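Local coordinates for protein enoyl-CoA hydratase (Mycobacterium avium, PDB 3OC7) that probably catalyses the hydration of enoyl-CoA thioesters in fatty acid metabolism, as a trimeric member of the crotonase family, at residues Ala7-Ala12 / Ser41-Gly46; Arg23-Ser28 / Val60-Gly65; Phe141-Ala146 / Arg170-Gly175; Pro161-Arg166 / Glu184-Ile189. All blocks are in the same frame, centred on the assembly; numbering follows the deposited sequence.

Contact 1 of 4, residues Ala7-Ala12 / Ser41-Gly46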
loop_
_atom_site.group_PDB
_atom_site.type_symbol
_atom_site.label_atom_id
_atom_site.label_comp_id
_atom_site.label_asym_id
_atom_site.label_seq_id
_atom_site.Cartn_x
_atom_site.Cartn_y
_atom_site.Cartn_z
ATOM N N ALA A 7 -12.044 -7.261 -36.828
ATOM C CA ALA A 7 -12.080 -8.287 -35.766
ATOM C C ALA A 7 -10.785 -9.105 -35.857
ATOM O O ALA A 7 -10.279 -9.301 -36.975
ATOM C CB ALA A 7 -13.298 -9.175 -35.943
ATOM N N LEU A 8 -10.228 -9.610 -34.745
ATOM C CA LEU A 8 -10.790 -9.603 -33.376
ATOM C C LEU A 8 -10.315 -8.417 -32.508
ATOM O O LEU A 8 -10.834 -8.210 -31.403
ATOM C CB LEU A 8 -10.466 -10.939 -32.674
ATOM C CG LEU A 8 -10.894 -12.267 -33.322
ATOM C CD1 LEU A 8 -10.319 -13.437 -32.555
ATOM C CD2 LEU A 8 -12.421 -12.391 -33.378
ATOM N N VAL A 9 -9.331 -7.670 -33.013
ATOM C CA VAL A 9 -8.844 -6.406 -32.428
ATOM C C VAL A 9 -8.815 -5.344 -33.540
ATOM O O VAL A 9 -8.232 -5.582 -34.623
ATOM C CB VAL A 9 -7.402 -6.549 -31.811
ATOM C CG1 VAL A 9 -6.934 -5.237 -31.171
ATOM C CG2 VAL A 9 -7.335 -7.688 -30.795
ATOM N N ASP A 10 -9.446 -4.191 -33.297
ATOM C CA ASP A 10 -9.382 -3.055 -34.251
ATOM C C ASP A 10 -8.312 -2.026 -33.856
ATOM O O ASP A 10 -8.151 -1.731 -32.671
ATOM C CB ASP A 10 -10.751 -2.360 -34.400
ATOM C CG ASP A 10 -10.705 -1.162 -35.364
ATOM O OD1 ASP A 10 -10.706 -1.371 -36.602
ATOM O OD2 ASP A 10 -10.656 -0.007 -34.895
ATOM N N TYR A 11 -7.587 -1.490 -34.843
ATOM C CA TYR A 11 -6.552 -0.456 -34.645
ATOM C C TYR A 11 -6.980 0.857 -35.294
ATOM O O TYR A 11 -7.321 0.874 -36.485
ATOM C CB TYR A 11 -5.214 -0.907 -35.261
ATOM C CG TYR A 11 -4.049 0.065 -35.028
ATOM C CD1 TYR A 11 -3.871 1.204 -35.837
ATOM C CD2 TYR A 11 -3.124 -0.154 -34.009
ATOM C CE1 TYR A 11 -2.801 2.090 -35.619
ATOM C CE2 TYR A 11 -2.058 0.728 -33.779
ATOM C CZ TYR A 11 -1.906 1.849 -34.590
ATOM O OH TYR A 11 -0.860 2.720 -34.354
ATOM N N ALA A 12 -6.961 1.937 -34.516
ATOM C CA ALA A 12 -7.184 3.307 -35.013
ATOM C C ALA A 12 -6.044 4.245 -34.582
ATOM O O ALA A 12 -5.799 4.436 -33.381
ATOM C CB ALA A 12 -8.543 3.847 -34.550
ATOM N N SER A 41 -2.495 -12.793 -30.076
ATOM C CA SER A 41 -1.528 -12.416 -31.136
ATOM C C SER A 41 -1.805 -11.030 -31.741
ATOM O O SER A 41 -0.870 -10.234 -31.962
ATOM C CB SER A 41 -1.467 -13.475 -32.265
ATOM O OG SER A 41 -0.940 -14.703 -31.794
ATOM N N GLN A 42 -3.088 -10.746 -32.001
ATOM C CA GLN A 42 -3.481 -9.443 -32.549
ATOM C C GLN A 42 -3.251 -8.255 -31.593
ATOM O O GLN A 42 -2.937 -7.150 -32.057
ATOM C CB GLN A 42 -4.922 -9.466 -33.104
ATOM C CG GLN A 42 -5.058 -10.355 -34.386
ATOM C CD GLN A 42 -6.498 -10.598 -34.839
ATOM O OE1 GLN A 42 -7.359 -9.725 -34.721
ATOM N NE2 GLN A 42 -6.753 -11.784 -35.398
ATOM N N LEU A 43 -3.389 -8.481 -30.276
ATOM C CA LEU A 43 -3.011 -7.447 -29.286
ATOM C C LEU A 43 -1.497 -7.154 -29.242
ATOM O O LEU A 43 -1.082 -5.977 -29.175
ATOM C CB LEU A 43 -3.497 -7.799 -27.874
ATOM C CG LEU A 43 -4.834 -7.332 -27.310
ATOM C CD1 LEU A 43 -4.769 -7.366 -25.770
ATOM C CD2 LEU A 43 -5.192 -5.921 -27.752
ATOM N N HIS A 44 -0.659 -8.205 -29.255
ATOM C CA HIS A 44 0.802 -8.020 -29.378
ATOM C C HIS A 44 1.159 -7.157 -30.627
ATOM O O HIS A 44 1.934 -6.185 -30.530
ATOM C CB HIS A 44 1.562 -9.373 -29.418
ATOM C CG HIS A 44 1.732 -10.056 -28.077
ATOM N ND1 HIS A 44 2.743 -9.727 -27.191
ATOM C CD2 HIS A 44 1.080 -11.112 -27.519
ATOM C CE1 HIS A 44 2.669 -10.513 -26.127
ATOM N NE2 HIS A 44 1.663 -11.354 -26.295
ATOM N N GLN A 45 0.571 -7.482 -31.790
ATOM C CA GLN A 45 0.888 -6.746 -33.024
ATOM C C GLN A 45 0.394 -5.289 -32.954
ATOM O O GLN A 45 1.096 -4.362 -33.390
ATOM C CB GLN A 45 0.331 -7.464 -34.269
ATOM C CG GLN A 45 0.808 -6.879 -35.620
ATOM C CD GLN A 45 2.341 -6.865 -35.768
ATOM O OE1 GLN A 45 3.000 -7.900 -35.629
ATOM N NE2 GLN A 45 2.907 -5.695 -36.037
ATOM N N GLY A 46 -0.789 -5.081 -32.355
ATOM C CA GLY A 46 -1.311 -3.713 -32.169
ATOM C C GLY A 46 -0.446 -2.816 -31.288
ATOM O O GLY A 46 -0.241 -1.626 -31.585
HETATM O O HOH W 1 -9.383 -12.582 -37.202
#
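With CG anti to its carbonyl carbon (chi1 -68°) and the chain extended beyond it, Q42 reaches from its helix to the backbone of L8 and V9 and brings its amide up to the start of strand 9-12. There OE1 takes a hydrogen bond from L8 N at 2.9 Å, the donor lying in the carbonyl plane on a lone pair, with an angle of 144° at the hydrogen. A weak second bond comes from V9 N, 3.3 Å from Q42 OE1, and the one oxygen thus bridges two successive peptide N-H groups, the first of them belonging to the cis A7-L8 peptide bond. The other end of the amide is used as well: Q42 NE2 donates to a water 3.3 Å away, which in turn makes a weak bond to A7 O. Partners at both ends of the amide would restrict its rotation, mainly through the L8 bond.

Beyond this polar end V9 makes apolar contacts. The side chains of V9 and Q42 run past each other in opposite directions, V9 CG2 lying 3.8 Å from Q42 CB. V9 CG1 meets L43 CD2 at 3.9 Å, the two side chains crossing at about a right angle.

Further along, the Y11 ring presents its edge to G46 O, which lies near the ring plane 3.7 Å from CE2.

Strand 9-12 runs nearly parallel to the 41-46 part of helix 37-52, the two axes 13° apart. It is the outermost strand of its sheet within the chain, antiparallel to strand 21-26, while L43 also packs on L26 of that strand and on L100 of helix 86-106.

Contact 2 of 4, residues Arg23-Ser28 / Val60-Gly65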
loop_
_atom_site.group_PDB
_atom_site.type_symbol
_atom_site.label_atom_id
_atom_site.label_comp_id
_atom_site.label_asym_id
_atom_site.label_seq_id
_atom_site.Cartn_x
_atom_site.Cartn_y
_atom_site.Cartn_z
ATOM N N ARG A 23 -5.976 3.840 -30.527
ATOM C CA ARG A 23 -7.040 3.080 -29.835
ATOM C C ARG A 23 -7.049 1.621 -30.300
ATOM O O ARG A 23 -7.180 1.363 -31.512
ATOM C CB ARG A 23 -8.410 3.739 -30.066
ATOM C CG ARG A 23 -9.603 3.117 -29.319
ATOM C CD ARG A 23 -10.891 3.921 -29.542
ATOM N NE ARG A 23 -10.963 5.078 -28.649
ATOM C CZ ARG A 23 -11.802 5.195 -27.618
ATOM N NH1 ARG A 23 -12.681 4.237 -27.351
ATOM N NH2 ARG A 23 -11.767 6.280 -26.854
ATOM N N LEU A 24 -6.879 0.685 -29.356
ATOM C CA LEU A 24 -6.989 -0.762 -29.603
ATOM C C LEU A 24 -8.301 -1.274 -29.010
ATOM O O LEU A 24 -8.476 -1.242 -27.775
ATOM C CB LEU A 24 -5.794 -1.524 -28.979
ATOM C CG LEU A 24 -4.363 -1.115 -29.361
ATOM C CD1 LEU A 24 -3.300 -1.910 -28.618
ATOM C CD2 LEU A 24 -4.106 -1.202 -30.878
ATOM N N THR A 25 -9.232 -1.725 -29.856
ATOM C CA THR A 25 -10.564 -2.146 -29.378
ATOM C C THR A 25 -10.754 -3.665 -29.452
ATOM O O THR A 25 -10.715 -4.256 -30.546
ATOM C CB THR A 25 -11.737 -1.457 -30.183
ATOM O OG1 THR A 25 -11.530 -0.033 -30.223
ATOM C CG2 THR A 25 -13.149 -1.784 -29.592
ATOM N N LEU A 26 -10.991 -4.291 -28.297
ATOM C CA LEU A 26 -11.378 -5.721 -28.245
ATOM C C LEU A 26 -12.768 -5.900 -28.896
ATOM O O LEU A 26 -13.736 -5.267 -28.463
ATOM C CB LEU A 26 -11.376 -6.261 -26.798
ATOM C CG LEU A 26 -10.127 -6.073 -25.922
ATOM C CD1 LEU A 26 -10.390 -6.477 -24.478
ATOM C CD2 LEU A 26 -8.948 -6.847 -26.476
ATOM N N ASN A 27 -12.856 -6.745 -29.929
ATOM C CA ASN A 27 -14.083 -6.882 -30.771
ATOM C C ASN A 27 -14.349 -8.343 -31.199
ATOM O O ASN A 27 -14.292 -8.691 -32.400
ATOM C CB ASN A 27 -13.992 -5.937 -31.991
ATOM C CG ASN A 27 -15.307 -5.829 -32.778
ATOM O OD1 ASN A 27 -16.419 -5.901 -32.225
ATOM N ND2 ASN A 27 -15.176 -5.616 -34.087
ATOM N N SER A 28 -14.608 -9.185 -30.199
ATOM C CA SER A 28 -14.832 -10.627 -30.372
ATOM C C SER A 28 -16.187 -10.993 -29.702
ATOM O O SER A 28 -16.214 -11.708 -28.705
ATOM C CB SER A 28 -13.630 -11.419 -29.774
ATOM O OG SER A 28 -13.747 -12.829 -29.927
ATOM N N VAL A 60 -5.087 3.815 -25.773
ATOM C CA VAL A 60 -6.335 3.446 -25.062
ATOM C C VAL A 60 -6.740 2.004 -25.408
ATOM O O VAL A 60 -6.828 1.659 -26.603
ATOM C CB VAL A 60 -7.509 4.429 -25.387
ATOM C CG1 VAL A 60 -8.849 3.962 -24.736
ATOM C CG2 VAL A 60 -7.146 5.876 -24.991
ATOM N N LEU A 61 -6.956 1.164 -24.382
ATOM C CA LEU A 61 -7.464 -0.204 -24.558
ATOM C C LEU A 61 -8.977 -0.211 -24.251
ATOM O O LEU A 61 -9.372 -0.129 -23.069
ATOM C CB LEU A 61 -6.703 -1.194 -23.651
ATOM C CG LEU A 61 -7.061 -2.694 -23.682
ATOM C CD1 LEU A 61 -6.911 -3.340 -25.085
ATOM C CD2 LEU A 61 -6.255 -3.497 -22.627
ATOM N N ALA A 62 -9.807 -0.327 -25.307
ATOM C CA ALA A 62 -11.279 -0.216 -25.263
ATOM C C ALA A 62 -11.960 -1.555 -25.628
ATOM O O ALA A 62 -11.266 -2.546 -25.915
ATOM C CB ALA A 62 -11.737 0.918 -26.204
ATOM N N HIS A 63 -13.304 -1.596 -25.593
ATOM C CA HIS A 63 -14.067 -2.826 -25.957
ATOM C C HIS A 63 -15.425 -2.501 -26.593
ATOM O O HIS A 63 -15.986 -1.414 -26.349
ATOM C CB HIS A 63 -14.262 -3.780 -24.748
ATOM C CG HIS A 63 -15.212 -3.263 -23.701
ATOM N ND1 HIS A 63 -16.522 -3.690 -23.589
ATOM C CD2 HIS A 63 -15.026 -2.369 -22.696
ATOM C CE1 HIS A 63 -17.101 -3.073 -22.572
ATOM N NE2 HIS A 63 -16.218 -2.257 -22.018
ATOM N N THR A 64 -15.915 -3.434 -27.424
ATOM C CA THR A 64 -17.331 -3.463 -27.837
ATOM C C THR A 64 -18.103 -4.406 -26.905
ATOM O O THR A 64 -17.504 -5.196 -26.162
ATOM C CB THR A 64 -17.522 -3.900 -29.331
ATOM O OG1 THR A 64 -17.057 -5.240 -29.517
ATOM C CG2 THR A 64 -16.809 -2.954 -30.296
ATOM N N GLY A 65 -19.431 -4.319 -26.947
ATOM C CA GLY A 65 -20.309 -5.202 -26.159
ATOM C C GLY A 65 -20.418 -4.940 -24.653
ATOM O O GLY A 65 -19.794 -4.019 -24.133
#
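L26 and T64 are joined by a backbone bond, T64 N to L26 O at 3.0 Å, and beside it the hydroxyl of T64 donates to N27 OD1, with OG1 2.9 Å from that oxygen. N27 CG stands anti to the backbone N (chi1 -170°), which swings the amide over to T64, and the hydroxyl approaches OD1 tilted 21° from the carbonyl plane. The other end of this amide is held too, N27 ND2 bonding to D6 O. Three more backbone bonds continue the ladder: L24 N to V60 O at 2.9 Å, A62 N to L24 O, and L26 N to A62 O. Between them CA-H groups of R23, T25, L61 and H63 point at the same carbonyl oxygens, as is regular for parallel strands.

Strands 21-26 and 58-63 are the two strands of a beta-alpha-beta unit whose connecting helix is 37-52, part of the crotonase fold. L24, L26, L61 and H63 lie on one face, and there L26 CD2 meets L61 CD1 at 4.3 Å, with L24 and L26 also packing on that helix. The H63 ring turns away from strand 21-26; its ND1 donates to T64 O, and NE2 bonds to D116 N.

R23, T25, V60 and A62 occupy the other face. The R23 chain bends at chi3 (-82°) and lays its guanidinium over V60, with CG1 above the centre of one face, while R23 NH1 comes within 3.6 Å of A62 CB. T25 CG2 is 3.9 Å from T64 CG2 where the strands end.

Contact 3 of 4, residues Phe141-Ala146 / Arg170-Gly175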
loop_
_atom_site.group_PDB
_atom_site.type_symbol
_atom_site.label_atom_id
_atom_site.label_comp_id
_atom_site.label_asym_id
_atom_site.label_seq_id
_atom_site.Cartn_x
_atom_site.Cartn_y
_atom_site.Cartn_z
ATOM N N PHE A 141 -17.364 -6.567 -11.187
ATOM C CA PHE A 141 -16.125 -7.315 -10.914
ATOM C C PHE A 141 -16.398 -8.459 -9.895
ATOM O O PHE A 141 -17.075 -8.226 -8.874
ATOM C CB PHE A 141 -15.060 -6.359 -10.314
ATOM C CG PHE A 141 -14.825 -5.073 -11.118
ATOM C CD1 PHE A 141 -15.647 -3.945 -10.945
ATOM C CD2 PHE A 141 -13.778 -4.992 -12.044
ATOM C CE1 PHE A 141 -15.433 -2.771 -11.695
ATOM C CE2 PHE A 141 -13.548 -3.818 -12.783
ATOM C CZ PHE A 141 -14.370 -2.721 -12.626
ATOM N N ALA A 142 -15.898 -9.683 -10.149
ATOM C CA ALA A 142 -15.993 -10.817 -9.181
ATOM C C ALA A 142 -14.875 -11.861 -9.380
ATOM O O ALA A 142 -14.620 -12.277 -10.518
ATOM C CB ALA A 142 -17.380 -11.492 -9.255
ATOM N N LEU A 143 -14.215 -12.254 -8.288
ATOM C CA LEU A 143 -13.152 -13.283 -8.300
ATOM C C LEU A 143 -13.716 -14.590 -7.714
ATOM O O LEU A 143 -13.558 -14.862 -6.513
ATOM C CB LEU A 143 -11.915 -12.817 -7.488
ATOM C CG LEU A 143 -11.136 -11.603 -8.015
ATOM C CD1 LEU A 143 -10.568 -10.727 -6.881
ATOM C CD2 LEU A 143 -10.020 -12.001 -8.988
ATOM N N THR A 144 -14.378 -15.384 -8.556
ATOM C CA THR A 144 -15.060 -16.612 -8.101
ATOM C C THR A 144 -14.257 -17.910 -8.264
ATOM O O THR A 144 -14.838 -19.012 -8.176
ATOM C CB THR A 144 -16.435 -16.768 -8.785
ATOM O OG1 THR A 144 -16.256 -16.731 -10.207
ATOM C CG2 THR A 144 -17.407 -15.666 -8.312
ATOM N N GLU A 145 -12.940 -17.791 -8.472
ATOM C CA GLU A 145 -12.026 -18.939 -8.668
ATOM C C GLU A 145 -12.164 -20.065 -7.632
ATOM O O GLU A 145 -12.277 -21.244 -8.013
ATOM C CB GLU A 145 -10.545 -18.490 -8.794
ATOM C CG GLU A 145 -10.116 -17.858 -10.143
ATOM C CD GLU A 145 -10.577 -16.414 -10.386
ATOM O OE1 GLU A 145 -11.239 -15.781 -9.532
ATOM O OE2 GLU A 145 -10.251 -15.903 -11.487
ATOM N N ALA A 146 -12.189 -19.720 -6.341
ATOM C CA ALA A 146 -12.271 -20.740 -5.275
ATOM C C ALA A 146 -13.565 -21.555 -5.336
ATOM O O ALA A 146 -13.568 -22.737 -4.979
ATOM C CB ALA A 146 -12.087 -20.115 -3.897
ATOM N N ARG A 170 -9.757 -10.261 1.278
ATOM C CA ARG A 170 -11.231 -10.371 1.311
ATOM C C ARG A 170 -11.789 -10.965 0.002
ATOM O O ARG A 170 -12.429 -12.031 0.018
ATOM C CB ARG A 170 -11.896 -9.005 1.602
ATOM C CG ARG A 170 -13.443 -9.040 1.568
ATOM C CD ARG A 170 -14.080 -7.650 1.657
ATOM N NE ARG A 170 -15.551 -7.718 1.679
ATOM C CZ ARG A 170 -16.329 -6.705 2.057
ATOM N NH1 ARG A 170 -15.788 -5.556 2.456
ATOM N NH2 ARG A 170 -17.652 -6.836 2.042
ATOM N N TYR A 171 -11.525 -10.304 -1.128
ATOM C CA TYR A 171 -12.194 -10.637 -2.394
ATOM C C TYR A 171 -11.709 -11.976 -3.033
ATOM O O TYR A 171 -12.514 -12.674 -3.664
ATOM C CB TYR A 171 -12.218 -9.416 -3.367
ATOM C CG TYR A 171 -13.146 -8.295 -2.871
ATOM C CD1 TYR A 171 -14.527 -8.501 -2.781
ATOM C CD2 TYR A 171 -12.643 -7.054 -2.456
ATOM C CE1 TYR A 171 -15.389 -7.493 -2.292
ATOM C CE2 TYR A 171 -13.515 -6.023 -1.964
ATOM C CZ TYR A 171 -14.878 -6.271 -1.896
ATOM O OH TYR A 171 -15.731 -5.283 -1.423
ATOM N N TYR A 172 -10.439 -12.343 -2.825
ATOM C CA TYR A 172 -9.902 -13.689 -3.182
ATOM C C TYR A 172 -10.645 -14.846 -2.449
ATOM O O TYR A 172 -10.816 -15.947 -3.011
ATOM C CB TYR A 172 -8.380 -13.782 -2.854
ATOM C CG TYR A 172 -7.356 -13.278 -3.913
ATOM C CD1 TYR A 172 -7.594 -12.133 -4.680
ATOM C CD2 TYR A 172 -6.103 -13.910 -4.070
ATOM C CE1 TYR A 172 -6.644 -11.661 -5.614
ATOM C CE2 TYR A 172 -5.152 -13.444 -5.015
ATOM C CZ TYR A 172 -5.427 -12.316 -5.770
ATOM O OH TYR A 172 -4.480 -11.865 -6.697
ATOM N N LEU A 173 -11.073 -14.602 -1.201
ATOM C CA LEU A 173 -11.652 -15.666 -0.353
ATOM C C LEU A 173 -13.193 -15.695 -0.292
ATOM O O LEU A 173 -13.779 -16.781 -0.137
ATOM C CB LEU A 173 -11.034 -15.622 1.062
ATOM C CG LEU A 173 -9.501 -15.776 1.134
ATOM C CD1 LEU A 173 -8.971 -15.508 2.542
ATOM C CD2 LEU A 173 -9.041 -17.146 0.604
ATOM N N THR A 174 -13.853 -14.537 -0.430
ATOM C CA THR A 174 -15.336 -14.464 -0.406
ATOM C C THR A 174 -16.029 -14.647 -1.767
ATOM O O THR A 174 -17.202 -15.047 -1.814
ATOM C CB THR A 174 -15.858 -13.121 0.192
ATOM O OG1 THR A 174 -15.582 -12.046 -0.731
ATOM C CG2 THR A 174 -15.267 -12.822 1.584
ATOM N N GLY A 175 -15.344 -14.304 -2.859
ATOM C CA GLY A 175 -15.972 -14.326 -4.200
ATOM C C GLY A 175 -17.083 -13.297 -4.440
ATOM O O GLY A 175 -17.833 -13.418 -5.422
HETATM O O HOH W 2 -14.456 -11.262 -5.555
HETATM O O HOH W 3 -11.553 -16.761 -5.364
#
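L143 O and Y172 O are bridged by a single water that also accepts from A146 N. It donates to L143 O at 3.0 Å and to Y172 O at 2.6 Å, so that three backbone groups hold it. This contact joins strand 140-142 and the residues that follow it to the C-terminal turn of helix 165-174; within this chain the strand is an outer one of a small parallel sheet of the crotonase fold. A second water links L143 N, 2.9 Å away, to Y171 O. Neither link is a direct hydrogen bond between the segments: water carries the polar pairing, with carbonyls of the last helical turn as acceptors.

L143 provides the apolar half. Its CG lies anti to the carbonyl carbon (chi1 -65°), which turns the branched end toward the helix, where CD1 rests on Y171 CB at 4.1 Å and Y172 CD1 at 4.0 Å. The L143 side chain crosses that of Y171 at about a right angle. The tyrosine hydroxyls are engaged elsewhere, Y171 with R182 and Y172 with S156. A146 and Y172 additionally pack on G214 and T222 of the second subunit.

G175, the first residue beyond the helix, adopts a positive phi (67°), and the backbone there comes close to L143 and T144. T144 CG2 sits 3.7 Å from G175 O, and G175 CA directs its hydrogen at L143 O from 3.4 Å.

Contact 4 of 4, residues Pro161-Arg166 / Glu184-Ile189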
loop_
_atom_site.group_PDB
_atom_site.type_symbol
_atom_site.label_atom_id
_atom_site.label_comp_id
_atom_site.label_asym_id
_atom_site.label_seq_id
_atom_site.Cartn_x
_atom_site.Cartn_y
_atom_site.Cartn_z
ATOM N N PRO A 161 0.629 -6.137 -6.508
ATOM C CA PRO A 161 1.322 -4.826 -6.343
ATOM C C PRO A 161 0.385 -3.596 -6.247
ATOM O O PRO A 161 0.831 -2.546 -5.785
ATOM C CB PRO A 161 2.228 -4.722 -7.594
ATOM C CG PRO A 161 2.271 -6.102 -8.152
ATOM C CD PRO A 161 1.018 -6.818 -7.760
ATOM N N LYS A 162 -0.887 -3.708 -6.669
ATOM C CA LYS A 162 -1.785 -2.529 -6.786
ATOM C C LYS A 162 -3.010 -2.479 -5.826
ATOM O O LYS A 162 -3.500 -1.383 -5.479
ATOM C CB LYS A 162 -2.195 -2.321 -8.265
ATOM C CG LYS A 162 -0.985 -2.304 -9.249
ATOM C CD LYS A 162 -1.343 -1.822 -10.679
ATOM C CE LYS A 162 -0.113 -1.971 -11.606
ATOM N NZ LYS A 162 -0.276 -1.333 -12.954
ATOM N N LEU A 163 -3.522 -3.635 -5.402
ATOM C CA LEU A 163 -4.680 -3.700 -4.468
ATOM C C LEU A 163 -4.196 -3.494 -3.034
ATOM O O LEU A 163 -3.096 -3.946 -2.684
ATOM C CB LEU A 163 -5.338 -5.087 -4.535
ATOM C CG LEU A 163 -6.088 -5.548 -5.776
ATOM C CD1 LEU A 163 -6.547 -6.998 -5.633
ATOM C CD2 LEU A 163 -7.271 -4.664 -5.973
ATOM N N SER A 164 -5.015 -2.864 -2.186
ATOM C CA SER A 164 -4.695 -2.901 -0.747
ATOM C C SER A 164 -4.626 -4.356 -0.218
ATOM O O SER A 164 -5.348 -5.251 -0.726
ATOM C CB SER A 164 -5.682 -2.075 0.053
ATOM O OG SER A 164 -6.877 -2.795 0.291
ATOM N N ALA A 165 -3.773 -4.600 0.781
ATOM C CA ALA A 165 -3.636 -5.945 1.366
ATOM C C ALA A 165 -4.970 -6.545 1.876
ATOM O O ALA A 165 -5.313 -7.718 1.584
ATOM C CB ALA A 165 -2.585 -5.938 2.491
ATOM N N ARG A 166 -5.710 -5.752 2.663
ATOM C CA ARG A 166 -7.008 -6.220 3.202
ATOM C C ARG A 166 -8.027 -6.551 2.095
ATOM O O ARG A 166 -8.776 -7.544 2.208
ATOM C CB ARG A 166 -7.614 -5.212 4.213
ATOM C CG ARG A 166 -6.852 -5.045 5.578
ATOM C CD ARG A 166 -6.707 -6.386 6.336
ATOM N NE ARG A 166 -6.305 -6.271 7.757
ATOM C CZ ARG A 166 -6.171 -7.317 8.589
ATOM N NH1 ARG A 166 -6.356 -8.557 8.137
ATOM N NH2 ARG A 166 -5.837 -7.111 9.865
ATOM N N GLU A 184 -12.385 1.550 -7.325
ATOM C CA GLU A 184 -11.534 2.718 -7.097
ATOM C C GLU A 184 -10.979 2.742 -5.663
ATOM O O GLU A 184 -9.779 2.944 -5.458
ATOM C CB GLU A 184 -12.284 4.030 -7.421
ATOM C CG GLU A 184 -11.447 5.327 -7.223
ATOM C CD GLU A 184 -12.253 6.624 -7.318
ATOM O OE1 GLU A 184 -13.134 6.771 -8.191
ATOM O OE2 GLU A 184 -12.000 7.527 -6.484
ATOM N N GLU A 185 -11.858 2.529 -4.679
ATOM C CA GLU A 185 -11.464 2.500 -3.254
ATOM C C GLU A 185 -10.301 1.536 -2.941
ATOM O O GLU A 185 -9.398 1.895 -2.143
ATOM C CB GLU A 185 -12.673 2.171 -2.341
ATOM C CG GLU A 185 -13.741 3.283 -2.211
ATOM C CD GLU A 185 -15.071 2.816 -1.607
ATOM O OE1 GLU A 185 -15.144 1.703 -1.038
ATOM O OE2 GLU A 185 -16.066 3.580 -1.703
ATOM N N ILE A 186 -10.306 0.349 -3.568
ATOM C CA ILE A 186 -9.338 -0.726 -3.260
ATOM C C ILE A 186 -8.059 -0.754 -4.135
ATOM O O ILE A 186 -7.123 -1.534 -3.849
ATOM C CB ILE A 186 -10.016 -2.141 -3.262
ATOM C CG1 ILE A 186 -10.435 -2.579 -4.675
ATOM C CG2 ILE A 186 -11.214 -2.158 -2.292
ATOM C CD1 ILE A 186 -10.929 -4.050 -4.777
ATOM N N GLY A 187 -8.023 0.052 -5.205
ATOM C CA GLY A 187 -6.830 0.114 -6.069
ATOM C C GLY A 187 -6.928 -0.715 -7.349
ATOM O O GLY A 187 -5.962 -0.748 -8.144
ATOM N N LEU A 188 -8.071 -1.374 -7.596
ATOM C CA LEU A 188 -8.230 -2.168 -8.845
ATOM C C LEU A 188 -8.296 -1.264 -10.097
ATOM O O LEU A 188 -7.764 -1.631 -11.165
ATOM C CB LEU A 188 -9.445 -3.106 -8.773
ATOM C CG LEU A 188 -9.740 -3.949 -10.031
ATOM C CD1 LEU A 188 -8.560 -4.867 -10.415
ATOM C CD2 LEU A 188 -11.002 -4.776 -9.867
ATOM N N ILE A 189 -8.950 -0.102 -9.965
ATOM C CA ILE A 189 -8.957 0.947 -11.024
ATOM C C ILE A 189 -8.490 2.282 -10.457
ATOM O O ILE A 189 -8.406 2.445 -9.222
ATOM C CB ILE A 189 -10.370 1.096 -11.734
ATOM C CG1 ILE A 189 -11.418 1.644 -10.747
ATOM C CG2 ILE A 189 -10.811 -0.243 -12.371
ATOM C CD1 ILE A 189 -12.816 1.888 -11.339
#
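I186 meets both L163 and S164 at the end of helix 180-186. Its carbonyl oxygen receives a hydrogen bond from S164 N at 3.0 Å, with an angle of 159° at the hydrogen and the donor tilted 17° from the carbonyl plane. L163 CA brings its hydrogen to the same oxygen from 3.3 Å, so I186 O is approached by two successive residues of the facing loop. The I186 side chain, with CG1 between the backbone N and the carbonyl carbon (chi1 69°), sets CD1 at 3.9 Å from L163 CD2.

G187 follows, with positive phi, and forms a Schellman motif that ends the helix. Its CA is the nearest to that of L163. The neighbouring K162 chain extends away from this turn to bond G128 O through NZ. G187 O and L188 O accept bonds from NE and NH2 of R166 of the third subunit, which ties this turn into the trimer.

L188 completes the apolar patch: its CB touches L163 CD2 at 3.9 Å, the same methyl that meets I186. One leucine branch thus packs against residues on either side of the glycine in sequence.

S164 is the N-cap of helix 165-174, its OG bonding A167 N. The arrangement therefore sets a Schellman C-terminus against a serine-capped N-terminus, in a helical region of the crotonase fold that takes part in trimer assembly.

How the contacts relate
Contacts 1 and 2 are neighbours, their centres 9 Å apart, and both use the same mixed sheet: strand 9-12 pairs with strand 21-26 through bonds such as L8 O to N27 N at 2.9 Å, and helix 37-52 of contact 1 connects the two strands of contact 2. Contacts 3 and 4 form a second pair, 14 Å between centres, sharing helix 165-174 and touching where F141 CD2 meets L188 CD2 at 3.5 Å; both also reach the second subunit. The two pairs lie on opposite sides of the chain's centre. Contact 2 is about 25 Å from contact 3 between centres, with nearest atoms about 10 Å apart.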